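Local coordinates for protein cytochrome c-550 (Paracoccus denitrificans, PDB 1COT) that probably transfers electrons, using a covalently attached heme c whose iron is bound axially from both faces of the ring, at residues Tyr40-Arg45 against Ala74-Tyr79; Lys46-Glu51 against Glu57-Val62; Pro85-Met90 against Ala96-Thr101. All blocks are in the same frame, centred on the assembly; numbering follows the deposited sequence.

Interaction 1 (Tyr40-Arg45 against Ala74-Tyr79). With HEC (heme c), chain B.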
loop_
_atom_site.group_PDB
_atom_site.type_symbol
_atom_site.label_atom_id
_atom_site.label_comp_id
_atom_site.label_asym_id
_atom_site.label_seq_id
_atom_site.Cartn_x
_atom_site.Cartn_y
_atom_site.Cartn_z
ATOM N N TYR A 40 -3.374 -7.301 -3.062
ATOM C CA TYR A 40 -3.355 -8.648 -2.532
ATOM C C TYR A 40 -1.888 -8.915 -2.214
ATOM O O TYR A 40 -1.005 -8.589 -3.008
ATOM C CB TYR A 40 -3.737 -9.651 -3.633
ATOM C CG TYR A 40 -3.474 -11.043 -3.120
ATOM C CD1 TYR A 40 -2.237 -11.677 -3.263
ATOM C CD2 TYR A 40 -4.492 -11.740 -2.470
ATOM C CE1 TYR A 40 -1.946 -12.948 -2.770
ATOM C CE2 TYR A 40 -4.233 -13.017 -1.982
ATOM C CZ TYR A 40 -2.986 -13.620 -2.130
ATOM O OH TYR A 40 -2.776 -14.883 -1.637
ATOM N N GLY A 41 -1.652 -9.509 -1.042
ATOM C CA GLY A 41 -0.324 -9.854 -0.573
ATOM C C GLY A 41 0.612 -8.672 -0.385
ATOM O O GLY A 41 1.833 -8.839 -0.448
ATOM N N VAL A 42 0.078 -7.471 -0.148
ATOM C CA VAL A 42 0.963 -6.319 0.028
ATOM C C VAL A 42 1.811 -6.402 1.281
ATOM O O VAL A 42 2.959 -5.959 1.303
ATOM C CB VAL A 42 0.267 -4.953 -0.089
ATOM C CG1 VAL A 42 -0.738 -4.765 1.051
ATOM C CG2 VAL A 42 1.264 -3.811 -0.129
ATOM N N VAL A 43 1.254 -6.980 2.344
ATOM C CA VAL A 43 2.049 -7.080 3.557
ATOM C C VAL A 43 3.139 -8.107 3.338
ATOM O O VAL A 43 2.861 -9.252 2.971
ATOM C CB VAL A 43 1.203 -7.439 4.773
ATOM C CG1 VAL A 43 2.040 -7.396 6.047
ATOM C CG2 VAL A 43 0.004 -6.501 4.880
ATOM N N GLY A 44 4.384 -7.705 3.567
ATOM C CA GLY A 44 5.519 -8.577 3.386
ATOM C C GLY A 44 6.076 -8.476 1.974
ATOM O O GLY A 44 7.144 -9.022 1.677
ATOM N N ARG A 45 5.385 -7.759 1.102
ATOM C CA ARG A 45 5.872 -7.618 -0.262
ATOM C C ARG A 45 6.905 -6.501 -0.372
ATOM O O ARG A 45 6.778 -5.477 0.294
ATOM C CB ARG A 45 4.668 -7.259 -1.099
ATOM C CG ARG A 45 4.932 -7.039 -2.558
ATOM C CD ARG A 45 3.587 -7.022 -3.267
ATOM N NE ARG A 45 3.097 -5.682 -3.544
ATOM C CZ ARG A 45 1.825 -5.438 -3.868
ATOM N NH1 ARG A 45 0.923 -6.416 -3.954
ATOM N NH2 ARG A 45 1.455 -4.188 -4.116
ATOM N N ALA A 74 3.273 -1.700 10.286
ATOM C CA ALA A 74 3.598 -0.389 10.825
ATOM C C ALA A 74 3.930 0.626 9.743
ATOM O O ALA A 74 3.462 1.762 9.760
ATOM C CB ALA A 74 4.755 -0.499 11.800
ATOM N N ASP A 75 4.743 0.204 8.781
ATOM C CA ASP A 75 5.125 1.080 7.698
ATOM C C ASP A 75 3.913 1.428 6.862
ATOM O O ASP A 75 3.762 2.550 6.392
ATOM C CB ASP A 75 6.144 0.349 6.823
ATOM C CG ASP A 75 7.533 0.480 7.355
ATOM O OD1 ASP A 75 7.571 1.032 8.540
ATOM O OD2 ASP A 75 8.517 0.134 6.749
ATOM N N LEU A 76 3.055 0.432 6.664
ATOM C CA LEU A 76 1.865 0.662 5.873
ATOM C C LEU A 76 0.983 1.704 6.547
ATOM O O LEU A 76 0.446 2.596 5.884
ATOM C CB LEU A 76 1.070 -0.619 5.555
ATOM C CG LEU A 76 1.681 -1.544 4.494
ATOM C CD1 LEU A 76 1.109 -2.947 4.658
ATOM C CD2 LEU A 76 1.360 -1.019 3.093
ATOM N N ILE A 77 0.835 1.608 7.865
ATOM C CA ILE A 77 0.026 2.563 8.583
ATOM C C ILE A 77 0.614 3.950 8.404
ATOM O O ILE A 77 -0.099 4.921 8.147
ATOM C CB ILE A 77 0.047 2.159 10.046
ATOM C CG1 ILE A 77 -0.944 1.013 10.235
ATOM C CG2 ILE A 77 -0.323 3.340 10.931
ATOM C CD1 ILE A 77 -0.788 0.346 11.600
ATOM N N GLU A 78 1.935 4.044 8.530
ATOM C CA GLU A 78 2.569 5.332 8.377
ATOM C C GLU A 78 2.389 5.923 6.984
ATOM O O GLU A 78 1.974 7.073 6.817
ATOM C CB GLU A 78 4.029 5.256 8.818
ATOM C CG GLU A 78 4.674 6.634 9.016
ATOM C CD GLU A 78 6.115 6.446 9.381
ATOM O OE1 GLU A 78 6.597 5.355 9.647
ATOM O OE2 GLU A 78 6.808 7.558 9.379
ATOM N N TYR A 79 2.669 5.117 5.976
ATOM C CA TYR A 79 2.535 5.543 4.597
ATOM C C TYR A 79 1.123 5.988 4.206
ATOM O O TYR A 79 0.954 7.041 3.579
ATOM C CB TYR A 79 2.979 4.378 3.715
ATOM C CG TYR A 79 2.769 4.609 2.243
ATOM C CD1 TYR A 79 3.706 5.345 1.521
ATOM C CD2 TYR A 79 1.656 4.073 1.587
ATOM C CE1 TYR A 79 3.492 5.540 0.153
ATOM C CE2 TYR A 79 1.426 4.254 0.220
ATOM C CZ TYR A 79 2.373 4.997 -0.485
ATOM O OH TYR A 79 2.186 5.196 -1.826
HETATM FE FE HEC B . -2.897 3.714 -2.892
HETATM C CHA HEC B . 0.178 2.921 -3.990
HETATM C CHB HEC B . -2.431 1.835 -0.143
HETATM C CHC HEC B . -6.003 4.523 -1.780
HETATM C CHD HEC B . -3.471 5.512 -5.700
HETATM N NA HEC B . -1.432 2.610 -2.182
HETATM C C1A HEC B . -0.211 2.399 -2.814
HETATM C C2A HEC B . 0.597 1.522 -1.997
HETATM C C3A HEC B . -0.117 1.202 -0.903
HETATM C C4A HEC B . -1.372 1.874 -1.027
HETATM C CMA HEC B . 0.287 0.321 0.255
HETATM C CAA HEC B . 1.991 1.073 -2.343
HETATM C CBA HEC B . 1.907 -0.262 -3.099
HETATM C CGA HEC B . 3.236 -0.938 -3.448
HETATM O O1A HEC B . 3.086 -1.732 -4.336
HETATM O O2A HEC B . 4.305 -0.738 -2.926
HETATM N NB HEC B . -3.990 3.308 -1.307
HETATM C C1B HEC B . -3.619 2.455 -0.315
HETATM C C2B HEC B . -4.693 2.371 0.626
HETATM C C3B HEC B . -5.670 3.134 0.161
HETATM C C4B HEC B . -5.228 3.717 -1.031
HETATM C CMB HEC B . -4.614 1.545 1.923
HETATM C CAB HEC B . -6.934 3.445 0.857
HETATM C CBB HEC B . -6.955 4.037 2.237
HETATM N NC HEC B . -4.393 4.783 -3.545
HETATM C C1C HEC B . -5.619 5.009 -2.978
HETATM C C2C HEC B . -6.439 5.834 -3.839
HETATM C C3C HEC B . -5.716 6.095 -4.950
HETATM C C4C HEC B . -4.462 5.431 -4.770
HETATM C CMC HEC B . -7.852 6.304 -3.515
HETATM C CAC HEC B . -6.083 6.888 -6.176
HETATM C CBC HEC B . -6.955 8.100 -6.274
HETATM N ND HEC B . -1.841 4.167 -4.512
HETATM C C1D HEC B . -2.271 4.919 -5.575
HETATM C C2D HEC B . -1.210 4.986 -6.563
HETATM C C3D HEC B . -0.209 4.236 -6.064
HETATM C C4D HEC B . -0.589 3.744 -4.789
HETATM C CMD HEC B . -1.254 5.748 -7.868
HETATM C CAD HEC B . 1.138 4.075 -6.653
HETATM C CBD HEC B . 1.953 5.183 -5.917
HETATM C CGD HEC B . 3.234 5.619 -6.523
HETATM O O1D HEC B . 3.751 5.097 -7.481
HETATM O O2D HEC B . 3.781 6.590 -5.940
#

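Interaction 2 (Lys46-Glu51 against Glu57-Val62). With HEC (heme c), chain B.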
loop_
_atom_site.group_PDB
_atom_site.type_symbol
_atom_site.label_atom_id
_atom_site.label_comp_id
_atom_site.label_asym_id
_atom_site.label_seq_id
_atom_site.Cartn_x
_atom_site.Cartn_y
_atom_site.Cartn_z
ATOM N N LYS A 46 7.914 -6.671 -1.234
ATOM C CA LYS A 46 8.920 -5.636 -1.422
ATOM C C LYS A 46 8.241 -4.367 -1.927
ATOM O O LYS A 46 7.329 -4.420 -2.751
ATOM C CB LYS A 46 9.910 -6.073 -2.499
ATOM C CG LYS A 46 11.121 -5.167 -2.645
ATOM C CD LYS A 46 12.106 -5.624 -3.721
ATOM C CE LYS A 46 13.439 -4.910 -3.668
ATOM N NZ LYS A 46 13.299 -3.456 -3.838
ATOM N N ILE A 47 8.662 -3.216 -1.425
ATOM C CA ILE A 47 8.074 -1.950 -1.854
ATOM C C ILE A 47 8.140 -1.798 -3.369
ATOM O O ILE A 47 9.144 -2.179 -3.970
ATOM C CB ILE A 47 8.945 -0.810 -1.308
ATOM C CG1 ILE A 47 9.205 -0.956 0.190
ATOM C CG2 ILE A 47 8.366 0.554 -1.642
ATOM C CD1 ILE A 47 7.942 -0.837 1.041
ATOM N N ALA A 48 7.098 -1.215 -3.967
ATOM C CA ALA A 48 7.012 -0.955 -5.403
ATOM C C ALA A 48 7.500 -2.134 -6.214
ATOM O O ALA A 48 8.392 -1.988 -7.050
ATOM C CB ALA A 48 7.835 0.283 -5.747
ATOM N N SER A 49 6.920 -3.302 -5.971
ATOM C CA SER A 49 7.371 -4.463 -6.712
ATOM C C SER A 49 6.311 -5.077 -7.601
ATOM O O SER A 49 6.552 -6.139 -8.178
ATOM C CB SER A 49 8.037 -5.499 -5.824
ATOM O OG SER A 49 7.083 -6.024 -4.928
ATOM N N GLU A 50 5.138 -4.431 -7.727
ATOM C CA GLU A 50 4.077 -4.968 -8.579
ATOM C C GLU A 50 4.541 -4.926 -10.032
ATOM O O GLU A 50 4.982 -3.904 -10.558
ATOM C CB GLU A 50 2.650 -4.399 -8.409
ATOM C CG GLU A 50 1.806 -4.456 -9.702
ATOM C CD GLU A 50 0.314 -4.480 -9.495
ATOM O OE1 GLU A 50 -0.014 -5.082 -8.381
ATOM O OE2 GLU A 50 -0.498 -4.002 -10.269
ATOM N N GLU A 51 4.446 -6.082 -10.664
ATOM C CA GLU A 51 4.839 -6.255 -12.045
ATOM C C GLU A 51 3.911 -5.505 -12.986
ATOM O O GLU A 51 2.691 -5.594 -12.866
ATOM C CB GLU A 51 4.819 -7.772 -12.323
ATOM C CG GLU A 51 5.470 -8.213 -13.640
ATOM C CD GLU A 51 5.200 -9.672 -13.896
ATOM O OE1 GLU A 51 4.563 -10.376 -13.136
ATOM O OE2 GLU A 51 5.734 -10.091 -15.015
ATOM N N GLU A 57 8.317 8.133 -9.223
ATOM C CA GLU A 57 9.730 8.271 -8.968
ATOM C C GLU A 57 10.149 8.166 -7.506
ATOM O O GLU A 57 11.152 7.536 -7.143
ATOM C CB GLU A 57 10.306 9.470 -9.746
ATOM C CG GLU A 57 10.466 9.232 -11.287
ATOM C CD GLU A 57 11.314 8.042 -11.703
ATOM O OE1 GLU A 57 12.416 7.914 -11.018
ATOM O OE2 GLU A 57 10.989 7.285 -12.601
ATOM N N GLY A 58 9.358 8.782 -6.651
ATOM C CA GLY A 58 9.672 8.745 -5.247
ATOM C C GLY A 58 9.712 7.348 -4.637
ATOM O O GLY A 58 10.663 6.995 -3.929
ATOM N N ILE A 59 8.670 6.559 -4.871
ATOM C CA ILE A 59 8.624 5.231 -4.290
ATOM C C ILE A 59 9.669 4.305 -4.895
ATOM O O ILE A 59 10.205 3.424 -4.214
ATOM C CB ILE A 59 7.190 4.709 -4.276
ATOM C CG1 ILE A 59 7.016 3.643 -3.196
ATOM C CG2 ILE A 59 6.775 4.213 -5.656
ATOM C CD1 ILE A 59 5.579 3.155 -3.058
ATOM N N LEU A 60 9.983 4.515 -6.169
ATOM C CA LEU A 60 11.001 3.709 -6.814
ATOM C C LEU A 60 12.319 4.047 -6.153
ATOM O O LEU A 60 13.172 3.185 -5.942
ATOM C CB LEU A 60 11.061 4.015 -8.308
ATOM C CG LEU A 60 9.840 3.429 -8.995
ATOM C CD1 LEU A 60 9.860 3.853 -10.459
ATOM C CD2 LEU A 60 9.867 1.910 -8.861
ATOM N N GLU A 61 12.495 5.315 -5.795
ATOM C CA GLU A 61 13.732 5.702 -5.136
ATOM C C GLU A 61 13.803 5.060 -3.757
ATOM O O GLU A 61 14.862 4.617 -3.323
ATOM C CB GLU A 61 13.898 7.226 -5.009
ATOM C CG GLU A 61 15.230 7.615 -4.343
ATOM C CD GLU A 61 15.491 9.091 -4.495
ATOM O OE1 GLU A 61 14.886 9.597 -5.539
ATOM O OE2 GLU A 61 16.168 9.743 -3.726
ATOM N N VAL A 62 12.679 4.993 -3.045
ATOM C CA VAL A 62 12.719 4.365 -1.742
ATOM C C VAL A 62 13.163 2.902 -1.907
ATOM O O VAL A 62 14.017 2.441 -1.155
ATOM C CB VAL A 62 11.346 4.376 -1.084
ATOM C CG1 VAL A 62 11.353 3.525 0.178
ATOM C CG2 VAL A 62 10.902 5.802 -0.778
HETATM FE FE HEC B . -2.897 3.714 -2.892
HETATM C CHA HEC B . 0.178 2.921 -3.990
HETATM C CHB HEC B . -2.431 1.835 -0.143
HETATM C CHC HEC B . -6.003 4.523 -1.780
HETATM C CHD HEC B . -3.471 5.512 -5.700
HETATM N NA HEC B . -1.432 2.610 -2.182
HETATM C C1A HEC B . -0.211 2.399 -2.814
HETATM C C2A HEC B . 0.597 1.522 -1.997
HETATM C C3A HEC B . -0.117 1.202 -0.903
HETATM C C4A HEC B . -1.372 1.874 -1.027
HETATM C CMA HEC B . 0.287 0.321 0.255
HETATM C CAA HEC B . 1.991 1.073 -2.343
HETATM C CBA HEC B . 1.907 -0.262 -3.099
HETATM C CGA HEC B . 3.236 -0.938 -3.448
HETATM O O1A HEC B . 3.086 -1.732 -4.336
HETATM O O2A HEC B . 4.305 -0.738 -2.926
HETATM N NB HEC B . -3.990 3.308 -1.307
HETATM C C1B HEC B . -3.619 2.455 -0.315
HETATM C C2B HEC B . -4.693 2.371 0.626
HETATM C C3B HEC B . -5.670 3.134 0.161
HETATM C C4B HEC B . -5.228 3.717 -1.031
HETATM C CMB HEC B . -4.614 1.545 1.923
HETATM C CAB HEC B . -6.934 3.445 0.857
HETATM C CBB HEC B . -6.955 4.037 2.237
HETATM N NC HEC B . -4.393 4.783 -3.545
HETATM C C1C HEC B . -5.619 5.009 -2.978
HETATM C C2C HEC B . -6.439 5.834 -3.839
HETATM C C3C HEC B . -5.716 6.095 -4.950
HETATM C C4C HEC B . -4.462 5.431 -4.770
HETATM C CMC HEC B . -7.852 6.304 -3.515
HETATM C CAC HEC B . -6.083 6.888 -6.176
HETATM C CBC HEC B . -6.955 8.100 -6.274
HETATM N ND HEC B . -1.841 4.167 -4.512
HETATM C C1D HEC B . -2.271 4.919 -5.575
HETATM C C2D HEC B . -1.210 4.986 -6.563
HETATM C C3D HEC B . -0.209 4.236 -6.064
HETATM C C4D HEC B . -0.589 3.744 -4.789
HETATM C CMD HEC B . -1.254 5.748 -7.868
HETATM C CAD HEC B . 1.138 4.075 -6.653
HETATM C CBD HEC B . 1.953 5.183 -5.917
HETATM C CGD HEC B . 3.234 5.619 -6.523
HETATM O O1D HEC B . 3.751 5.097 -7.481
HETATM O O2D HEC B . 3.781 6.590 -5.940
#

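Interaction 3 (Pro85-Met90 against Ala96-Thr101). With HEC (heme c), chain B.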
loop_
_atom_site.group_PDB
_atom_site.type_symbol
_atom_site.label_atom_id
_atom_site.label_comp_id
_atom_site.label_asym_id
_atom_site.label_seq_id
_atom_site.Cartn_x
_atom_site.Cartn_y
_atom_site.Cartn_z
ATOM N N PRO A 85 5.071 12.822 3.118
ATOM C CA PRO A 85 6.112 12.922 4.124
ATOM C C PRO A 85 6.900 11.637 4.295
ATOM O O PRO A 85 8.094 11.636 4.601
ATOM C CB PRO A 85 5.389 13.277 5.422
ATOM C CG PRO A 85 3.899 13.391 5.114
ATOM C CD PRO A 85 3.728 13.211 3.613
ATOM N N TRP A 86 6.216 10.519 4.102
ATOM C CA TRP A 86 6.861 9.240 4.235
ATOM C C TRP A 86 7.951 9.123 3.177
ATOM O O TRP A 86 9.084 8.716 3.462
ATOM C CB TRP A 86 5.850 8.112 4.074
ATOM C CG TRP A 86 6.411 6.790 4.483
ATOM C CD1 TRP A 86 6.526 6.330 5.753
ATOM C CD2 TRP A 86 6.930 5.748 3.637
ATOM N NE1 TRP A 86 7.073 5.080 5.751
ATOM C CE2 TRP A 86 7.332 4.684 4.465
ATOM C CE3 TRP A 86 7.080 5.619 2.259
ATOM C CZ2 TRP A 86 7.887 3.509 3.956
ATOM C CZ3 TRP A 86 7.625 4.459 1.755
ATOM C CH2 TRP A 86 8.025 3.408 2.590
ATOM N N LEU A 87 7.589 9.483 1.947
ATOM C CA LEU A 87 8.523 9.440 0.836
ATOM C C LEU A 87 9.683 10.413 1.086
ATOM O O LEU A 87 10.836 10.071 0.826
ATOM C CB LEU A 87 7.818 9.752 -0.500
ATOM C CG LEU A 87 6.880 8.643 -0.967
ATOM C CD1 LEU A 87 6.115 9.145 -2.188
ATOM C CD2 LEU A 87 7.701 7.414 -1.334
ATOM N N VAL A 88 9.411 11.620 1.606
ATOM C CA VAL A 88 10.482 12.573 1.879
ATOM C C VAL A 88 11.432 11.967 2.892
ATOM O O VAL A 88 12.661 12.041 2.785
ATOM C CB VAL A 88 9.953 13.904 2.394
ATOM C CG1 VAL A 88 11.114 14.798 2.799
ATOM C CG2 VAL A 88 9.111 14.575 1.306
ATOM N N LYS A 89 10.840 11.360 3.898
ATOM C CA LYS A 89 11.597 10.713 4.942
ATOM C C LYS A 89 12.535 9.620 4.439
ATOM O O LYS A 89 13.721 9.589 4.767
ATOM C CB LYS A 89 10.636 10.161 5.986
ATOM C CG LYS A 89 11.333 9.224 6.958
ATOM C CD LYS A 89 10.493 8.828 8.161
ATOM C CE LYS A 89 9.527 7.679 7.917
ATOM N NZ LYS A 89 9.327 6.879 9.136
ATOM N N MET A 90 11.992 8.705 3.637
ATOM C CA MET A 90 12.720 7.564 3.087
ATOM C C MET A 90 13.710 7.830 1.961
ATOM O O MET A 90 14.548 6.984 1.642
ATOM C CB MET A 90 11.725 6.468 2.659
ATOM C CG MET A 90 10.797 6.045 3.784
ATOM S SD MET A 90 11.693 5.311 5.170
ATOM C CE MET A 90 12.628 4.004 4.331
ATOM N N ALA A 96 10.548 14.511 -3.223
ATOM C CA ALA A 96 10.069 13.153 -3.509
ATOM C C ALA A 96 8.649 13.182 -4.068
ATOM O O ALA A 96 7.762 13.765 -3.457
ATOM C CB ALA A 96 10.111 12.305 -2.250
ATOM N N LYS A 97 8.417 12.618 -5.241
ATOM C CA LYS A 97 7.084 12.646 -5.807
ATOM C C LYS A 97 6.304 11.397 -5.528
ATOM O O LYS A 97 6.836 10.293 -5.596
ATOM C CB LYS A 97 7.095 12.689 -7.331
ATOM C CG LYS A 97 7.681 13.944 -7.923
ATOM C CD LYS A 97 8.083 13.733 -9.368
ATOM C CE LYS A 97 8.093 15.035 -10.149
ATOM N NZ LYS A 97 8.079 14.835 -11.604
ATOM N N THR A 98 5.027 11.590 -5.243
ATOM C CA THR A 98 4.142 10.492 -4.966
ATOM C C THR A 98 3.039 10.448 -6.009
ATOM O O THR A 98 2.540 11.499 -6.408
ATOM C CB THR A 98 3.493 10.663 -3.566
ATOM O OG1 THR A 98 2.675 9.544 -3.289
ATOM C CG2 THR A 98 2.641 11.920 -3.523
ATOM N N LYS A 99 2.642 9.263 -6.476
ATOM C CA LYS A 99 1.547 9.201 -7.438
ATOM C C LYS A 99 0.241 9.052 -6.658
ATOM O O LYS A 99 -0.844 9.207 -7.198
ATOM C CB LYS A 99 1.657 8.058 -8.422
ATOM C CG LYS A 99 2.619 8.291 -9.588
ATOM C CD LYS A 99 2.486 7.169 -10.601
ATOM C CE LYS A 99 2.493 7.594 -12.060
ATOM N NZ LYS A 99 2.145 6.481 -12.969
ATOM N N MET A 100 0.377 8.683 -5.380
ATOM C CA MET A 100 -0.750 8.496 -4.475
ATOM C C MET A 100 -0.819 9.699 -3.554
ATOM O O MET A 100 -0.003 9.842 -2.646
ATOM C CB MET A 100 -0.616 7.230 -3.615
ATOM C CG MET A 100 -1.869 6.993 -2.789
ATOM S SD MET A 100 -1.724 5.466 -1.835
ATOM C CE MET A 100 -2.492 5.919 -0.259
ATOM N N THR A 101 -1.794 10.574 -3.784
ATOM C CA THR A 101 -1.955 11.761 -2.959
ATOM C C THR A 101 -2.973 11.520 -1.856
ATOM O O THR A 101 -3.103 12.313 -0.929
ATOM C CB THR A 101 -2.457 12.951 -3.796
ATOM O OG1 THR A 101 -3.676 12.612 -4.422
ATOM C CG2 THR A 101 -1.419 13.358 -4.837
HETATM FE FE HEC B . -2.897 3.714 -2.892
HETATM C CHA HEC B . 0.178 2.921 -3.990
HETATM C CHB HEC B . -2.431 1.835 -0.143
HETATM C CHC HEC B . -6.003 4.523 -1.780
HETATM C CHD HEC B . -3.471 5.512 -5.700
HETATM N NA HEC B . -1.432 2.610 -2.182
HETATM C C1A HEC B . -0.211 2.399 -2.814
HETATM C C2A HEC B . 0.597 1.522 -1.997
HETATM C C3A HEC B . -0.117 1.202 -0.903
HETATM C C4A HEC B . -1.372 1.874 -1.027
HETATM C CMA HEC B . 0.287 0.321 0.255
HETATM C CAA HEC B . 1.991 1.073 -2.343
HETATM C CBA HEC B . 1.907 -0.262 -3.099
HETATM C CGA HEC B . 3.236 -0.938 -3.448
HETATM O O1A HEC B . 3.086 -1.732 -4.336
HETATM O O2A HEC B . 4.305 -0.738 -2.926
HETATM N NB HEC B . -3.990 3.308 -1.307
HETATM C C1B HEC B . -3.619 2.455 -0.315
HETATM C C2B HEC B . -4.693 2.371 0.626
HETATM C C3B HEC B . -5.670 3.134 0.161
HETATM C C4B HEC B . -5.228 3.717 -1.031
HETATM C CMB HEC B . -4.614 1.545 1.923
HETATM C CAB HEC B . -6.934 3.445 0.857
HETATM C CBB HEC B . -6.955 4.037 2.237
HETATM N NC HEC B . -4.393 4.783 -3.545
HETATM C C1C HEC B . -5.619 5.009 -2.978
HETATM C C2C HEC B . -6.439 5.834 -3.839
HETATM C C3C HEC B . -5.716 6.095 -4.950
HETATM C C4C HEC B . -4.462 5.431 -4.770
HETATM C CMC HEC B . -7.852 6.304 -3.515
HETATM C CAC HEC B . -6.083 6.888 -6.176
HETATM C CBC HEC B . -6.955 8.100 -6.274
HETATM N ND HEC B . -1.841 4.167 -4.512
HETATM C C1D HEC B . -2.271 4.919 -5.575
HETATM C C2D HEC B . -1.210 4.986 -6.563
HETATM C C3D HEC B . -0.209 4.236 -6.064
HETATM C C4D HEC B . -0.589 3.744 -4.789
HETATM C CMD HEC B . -1.254 5.748 -7.868
HETATM C CAD HEC B . 1.138 4.075 -6.653
HETATM C CBD HEC B . 1.953 5.183 -5.917
HETATM C CGD HEC B . 3.234 5.619 -6.523
HETATM O O1D HEC B . 3.751 5.097 -7.481
HETATM O O2D HEC B . 3.781 6.590 -5.940
#

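Interaction 1 (Tyr40-Arg45 against Ala74-Tyr79)
Val42 and Val43, in the loop that precedes helix 57-65, converge on one residue of helix 73-81, Leu76, and share its two methyls between them. Val42 CG2 lies 4.3 Å from Leu76 CD2. Val43 makes the closer approach, its CG2 3.7 Å from Leu76 CD1, and the two side chains meet at a slant. With chi1 at -174°, Val43 holds CG1 anti to the backbone N and keeps CG2 beside that nitrogen, the branch that faces the helix. From Val42 the chain makes a type II beta turn, with Gly44 at positive phi, closed by Arg45 N on Val42 O at 3.0 Å. From the last residue of the turn, the Arg45 side chain runs extended and then bends at chi3 (99°), with Val42 CA over the rim of one guanidinium face. Its NH2 gives a fairly straight bond (163°) to heme O1A at 3.0 Å, and its NH1 bonds to Asn38 O.

Helix 73-81 meets the same heme with carbon. Leu76 CD2 is only 3.3 Å from the heme methyl CMA, and Tyr79 CE2 lies 3.6 Å from heme C3A, its ring oblique to the pyrrole. Replacing Tyr79 with alanine would probably open a gap over this pyrrole and deprive Trp71 and Trp86 of the ring they meet. In this class I cytochrome c pocket the chemistry is thus divided: the valines back Leu76, Leu76 and Tyr79 carry the hydrocarbon to the heme, and a cation, likely to offset a propionate's negative charge, meets the carboxylate at the guanidinium edge through one N-H.

Interaction 2 (Lys46-Glu51 against Glu57-Val62)
Ile59, near the start of helix 57-65, touches both the loop 46-51 and the two heme propionates, and each of its branches has a different neighbour. At CB the side chain divides. Ile59 CG2, which occupies the crowded position between the backbone N and the carbonyl carbon, lies 3.6 Å from heme O1D and also 4.1 Å from Ala48 CB. The other branch leaves anti to the backbone N (chi1 -156°), and Ile59 CG1 packs at 3.7 Å against Ile47 CG2. At the tip, Ile59 CD1 remains within 4.1 Å of Ile47 CG2 while also approaching O2A of the other propionate. One isoleucine thus puts hydrocarbon beside both carboxylates as well as against the loop.

Ala48 completes the apolar seam, its CB 4.1 Å from Leu60 CD2. Its role is also polar: Ala48 N donates to heme O2A at 3.0 Å, with an N-H...O angle of 155°, so the backbone of the loop holds the carboxylate while its side chain touches the helix. At the next residue, Ser49 OG bonds back to Lys46 O at 2.7 Å, tying the ends of the short bend that contains Ile47 and Ala48. Glu50 N bonds to Tyr55 OH, a hydroxyl that is itself hydrogen-bonded to the heme and lies in the link between the two segments. Together the two segments form part of the propionate end of the heme pocket in this class I cytochrome c.

In the wider fold, Ile47 also rests on Leu69 and Trp71, in the loop leading to helix 73-81. Helix 57-65 also meets helix 83-91, where Val62, whose CB points toward the loop 46-51, packs against Leu87, Met90 and Thr91.

Interaction 3 (Pro85-Met90 against Ala96-Thr101)
Leu87, on helix 83-91, packs against Ala96 and Thr98 in the loop that delivers the axial methionine, a defining element of the class I cytochrome c fold. The tight part lies here. With chi1 at -71°, Leu87 has CG anti to its carbonyl carbon, and CD1 comes within 3.3 Å of Thr98 CB, closer than carbon pairs usually approach; the two side chains cross at about a right angle. Leu87 CB meets Ala96 CB at 3.9 Å, so one leucine touches the loop with both its root and its tip. Behind it, Leu87 leans on Ile59 and Val62 of helix 57-65.

The other side is looser. Val88 CG2 stands 4.3 Å from Ala96 CB, the one side-chain touch it makes across the contact. Lys97 contributes chiefly its backbone, with its O 3.7 Å from Leu87 CD1, while its CB points away from the helix, and the residue is exposed. Lys99 likewise directs its CB away from the helix, to lie 3.5 Å from the carboxylate carbon CGD of the heme; its amino group reaches Lys54 O.

Toward the heme, polar bonds tie the loop down. Lys99 N donates to heme O2D at 3.0 Å, nearly straight at 166°. Thr98 OG1 donates to Met100 O at 2.8 Å from a point 42° out of the carbonyl plane. That bond braces the backbone of the residue whose side chain, extended as far as SD, reaches the heme, where Met100 SD binds the iron at 2.4 Å, with His19 as the second axial ligand.

Overall arrangement
All three contacts join a loop to a helix, and all touch the heme, yet they differ with depth. Interaction 1 is the buried one, nearest the chain centre, and interactions 2 and 3 are partly buried, with Leu60 at the margin of one and Lys97 at that of the other. Along the chain, interaction 2 is nested within the loop closed by interaction 1, and interaction 3 follows both. Neighbouring helices couple them: Tyr79 OH touches Ile59 CD1, Tyr79 packs on Trp86, and Glu78 OE2 forms a salt bridge to Lys89 NZ. Across each pair of segments the contact is apolar; polarity enters at the heme, through an arginine side chain in the first, backbone N-H groups in the others, and metal ligation in the third alone.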